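Local coordinates for serine Proteinase Inhibitor (SERPIN), Chain B (Thermobifida fusca, PDB 1MTP), which forms the C-terminal fragment of a cleaved serpin that probably inhibits serine proteinases by trapping them as a covalent complex, at residues Arg15-Val20 / Gly31-Pro36. Residues are numbered along the deposited sequence; the frame is centred on the assembly and turned at random.
Sequences RPFHIV and GSIADP
Phe17 and Ile33 face each other across two antiparallel strands, and their side chains meet on the same side of the sheet. The Phe17 side chain leans across to the partner strand, its CG held between the backbone N and the carbonyl carbon (chi1 58°), which lays the ring against Ile33. Along Ile33, CB sits over one face of the ring toward its rim, in a CH-pi contact 3.8 Å from the centroid; CG1 then runs to CE2 and CZ of Phe17, while CG2 leans on CZ and CE1. Replacing Phe17 with an alanine would probably strip Ile33 of this aromatic cover and open a gap beside its CB and both branches. The backbones of the two residues pair reciprocally: Phe17 N donates to Ile33 O at 3.1 Å, and Ile33 N to Phe17 O at 2.8 Å. A second such pair joins Ile19 and Gly31, where Gly31 N reaches Ile19 O at 3.0 Å with an N-H...O angle of 169°. Here Ile19 CG2 lies against the backbone of Gly31, 3.7 Å from Gly31 O. Ser32, on the other face with His18, hydrogen-bonds through OG to a polar side chain of the partner chain of the assembly, a strand of which continues the sheet. The paired strands 17-23 and 26-33 form an antiparallel beta hairpin, consistent with strands s4B and s5B of serpin beta-sheet B.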
ATOM      1  N   ARG B  15     -18.438  12.689   1.012  1.00 10.46           N
ATOM      2  CA  ARG B  15     -18.994  11.342   0.969  1.00 10.77           C
ATOM      3  C   ARG B  15     -17.840  10.406   0.613  1.00 10.61           C
ATOM      4  O   ARG B  15     -16.757  10.879   0.266  1.00  8.91           O
ATOM      5  CB  ARG B  15     -20.144  11.253  -0.049  1.00 11.47           C
ATOM      6  CG  ARG B  15     -19.853  11.763  -1.453  1.00 11.15           C
ATOM      7  CD  ARG B  15     -21.122  11.645  -2.304  1.00 11.88           C
ATOM      8  NE  ARG B  15     -21.032  12.349  -3.579  1.00 11.79           N
ATOM      9  CZ  ARG B  15     -20.457  11.862  -4.675  1.00 12.01           C
ATOM     10  NH1 ARG B  15     -19.912  10.653  -4.667  1.00 11.42           N
ATOM     11  NH2 ARG B  15     -20.429  12.591  -5.783  1.00 13.27           N
ATOM     12  N   PRO B  16     -18.040   9.078   0.701  1.00 10.41           N
ATOM     13  CA  PRO B  16     -16.952   8.145   0.382  1.00 10.22           C
ATOM     14  C   PRO B  16     -16.115   8.529  -0.832  1.00  9.79           C
ATOM     15  O   PRO B  16     -16.643   8.812  -1.907  1.00  9.71           O
ATOM     16  CB  PRO B  16     -17.680   6.817   0.214  1.00 10.17           C
ATOM     17  CG  PRO B  16     -18.768   6.933   1.240  1.00 11.17           C
ATOM     18  CD  PRO B  16     -19.285   8.337   0.977  1.00 10.61           C
ATOM     19  N   PHE B  17     -14.800   8.530  -0.645  1.00  9.82           N
ATOM     20  CA  PHE B  17     -13.876   8.907  -1.705  1.00  8.97           C
ATOM     21  C   PHE B  17     -12.687   7.963  -1.786  1.00  9.30           C
ATOM     22  O   PHE B  17     -12.534   7.067  -0.959  1.00 10.43           O
ATOM     23  CB  PHE B  17     -13.365  10.333  -1.478  1.00 10.24           C
ATOM     24  CG  PHE B  17     -12.667  10.534  -0.155  1.00 10.51           C
ATOM     25  CD1 PHE B  17     -13.397  10.720   1.018  1.00 10.36           C
ATOM     26  CD2 PHE B  17     -11.277  10.562  -0.088  1.00 11.09           C
ATOM     27  CE1 PHE B  17     -12.752  10.940   2.235  1.00  9.43           C
ATOM     28  CE2 PHE B  17     -10.621  10.779   1.128  1.00  9.73           C
ATOM     29  CZ  PHE B  17     -11.362  10.969   2.290  1.00  9.57           C
ATOM     30  N   HIS B  18     -11.847   8.172  -2.792  1.00  9.33           N
ATOM     31  CA  HIS B  18     -10.664   7.345  -2.962  1.00  9.27           C
ATOM     32  C   HIS B  18      -9.439   8.245  -2.983  1.00  9.13           C
ATOM     33  O   HIS B  18      -9.496   9.386  -3.446  1.00  9.52           O
ATOM     34  CB  HIS B  18     -10.772   6.536  -4.253  1.00 10.73           C
ATOM     35  CG  HIS B  18     -12.026   5.725  -4.339  1.00 12.66           C
ATOM     36  ND1 HIS B  18     -13.210   6.232  -4.830  1.00 15.98           N
ATOM     37  CD2 HIS B  18     -12.299   4.464  -3.930  1.00 11.80           C
ATOM     38  CE1 HIS B  18     -14.158   5.318  -4.719  1.00 14.10           C
ATOM     39  NE2 HIS B  18     -13.631   4.236  -4.175  1.00 14.80           N
ATOM     40  N   ILE B  19      -8.333   7.732  -2.465  1.00  8.01           N
ATOM     41  CA  ILE B  19      -7.114   8.509  -2.404  1.00  8.66           C
ATOM     42  C   ILE B  19      -5.936   7.682  -2.898  1.00  7.95           C
ATOM     43  O   ILE B  19      -5.812   6.498  -2.581  1.00  8.28           O
ATOM     44  CB  ILE B  19      -6.881   9.013  -0.952  1.00  8.66           C
ATOM     45  CG1 ILE B  19      -5.658   9.927  -0.892  1.00 11.09           C
ATOM     46  CG2 ILE B  19      -6.737   7.836  -0.005  1.00 11.20           C
ATOM     47  CD1 ILE B  19      -5.549  10.688   0.423  1.00 12.59           C
ATOM     48  N   VAL B  20      -5.084   8.317  -3.696  1.00  8.19           N
ATOM     49  CA  VAL B  20      -3.920   7.657  -4.267  1.00  8.93           C
ATOM     50  C   VAL B  20      -2.662   8.457  -3.950  1.00  8.41           C
ATOM     51  O   VAL B  20      -2.492   9.563  -4.455  1.00  9.40           O
ATOM     52  CB  VAL B  20      -4.042   7.553  -5.808  1.00  9.02           C
ATOM     53  CG1 VAL B  20      -2.894   6.726  -6.372  1.00  9.43           C
ATOM     54  CG2 VAL B  20      -5.386   6.951  -6.191  1.00  9.84           C
ATOM     55  N   GLY B  31      -6.362   4.106  -0.908  1.00  7.90           N
ATOM     56  CA  GLY B  31      -7.445   3.969   0.033  1.00  9.17           C
ATOM     57  C   GLY B  31      -8.797   4.391  -0.478  1.00  9.15           C
ATOM     58  O   GLY B  31      -8.926   5.163  -1.432  1.00  9.11           O
ATOM     59  N   SER B  32      -9.812   3.826   0.162  1.00  8.84           N
ATOM     60  CA  SER B  32     -11.205   4.138  -0.101  1.00  9.57           C
ATOM     61  C   SER B  32     -11.647   4.502   1.310  1.00  9.38           C
ATOM     62  O   SER B  32     -11.659   3.653   2.205  1.00  9.95           O
ATOM     63  CB  SER B  32     -11.957   2.913  -0.619  1.00 10.39           C
ATOM     64  OG  SER B  32     -11.541   2.596  -1.939  1.00 12.61           O
ATOM     65  N   ILE B  33     -11.974   5.774   1.508  1.00  9.34           N
ATOM     66  CA  ILE B  33     -12.349   6.286   2.819  1.00  9.89           C
ATOM     67  C   ILE B  33     -13.850   6.516   2.920  1.00 10.07           C
ATOM     68  O   ILE B  33     -14.433   7.220   2.093  1.00 10.67           O
ATOM     69  CB  ILE B  33     -11.595   7.606   3.094  1.00 11.15           C
ATOM     70  CG1 ILE B  33     -10.106   7.431   2.760  1.00 11.82           C
ATOM     71  CG2 ILE B  33     -11.779   8.025   4.543  1.00 12.03           C
ATOM     72  CD1 ILE B  33      -9.410   6.317   3.530  1.00 13.32           C
ATOM     73  N   ALA B  34     -14.474   5.928   3.938  1.00 10.92           N
ATOM     74  CA  ALA B  34     -15.919   6.051   4.107  1.00 11.65           C
ATOM     75  C   ALA B  34     -16.389   6.687   5.411  1.00 12.27           C
ATOM     76  O   ALA B  34     -17.482   7.245   5.462  1.00 12.37           O
ATOM     77  CB  ALA B  34     -16.561   4.681   3.950  1.00 13.83           C
ATOM     78  N   ASP B  35     -15.579   6.599   6.460  1.00 12.64           N
ATOM     79  CA  ASP B  35     -15.952   7.162   7.757  1.00 14.50           C
ATOM     80  C   ASP B  35     -14.718   7.820   8.374  1.00 14.11           C
ATOM     81  O   ASP B  35     -14.016   7.211   9.175  1.00 14.84           O
ATOM     82  CB  ASP B  35     -16.464   6.043   8.670  1.00 17.46           C
ATOM     83  CG  ASP B  35     -17.365   6.556   9.778  1.00 20.95           C
ATOM     84  OD1 ASP B  35     -16.981   7.527  10.456  1.00 23.75           O
ATOM     85  OD2 ASP B  35     -18.458   5.978   9.971  1.00 25.12           O
ATOM     86  N   PRO B  36     -14.451   9.085   8.013  1.00 14.09           N
ATOM     87  CA  PRO B  36     -13.304   9.869   8.494  1.00 13.88           C
ATOM     88  C   PRO B  36     -13.121   9.978  10.006  1.00 14.29           C
ATOM     89  O   PRO B  36     -13.986  10.508  10.711  1.00 13.22           O
ATOM     90  CB  PRO B  36     -13.532  11.245   7.863  1.00 15.44           C
ATOM     91  CG  PRO B  36     -14.357  10.950   6.653  1.00 16.79           C
ATOM     92  CD  PRO B  36     -15.317   9.913   7.155  1.00 15.09           C
TER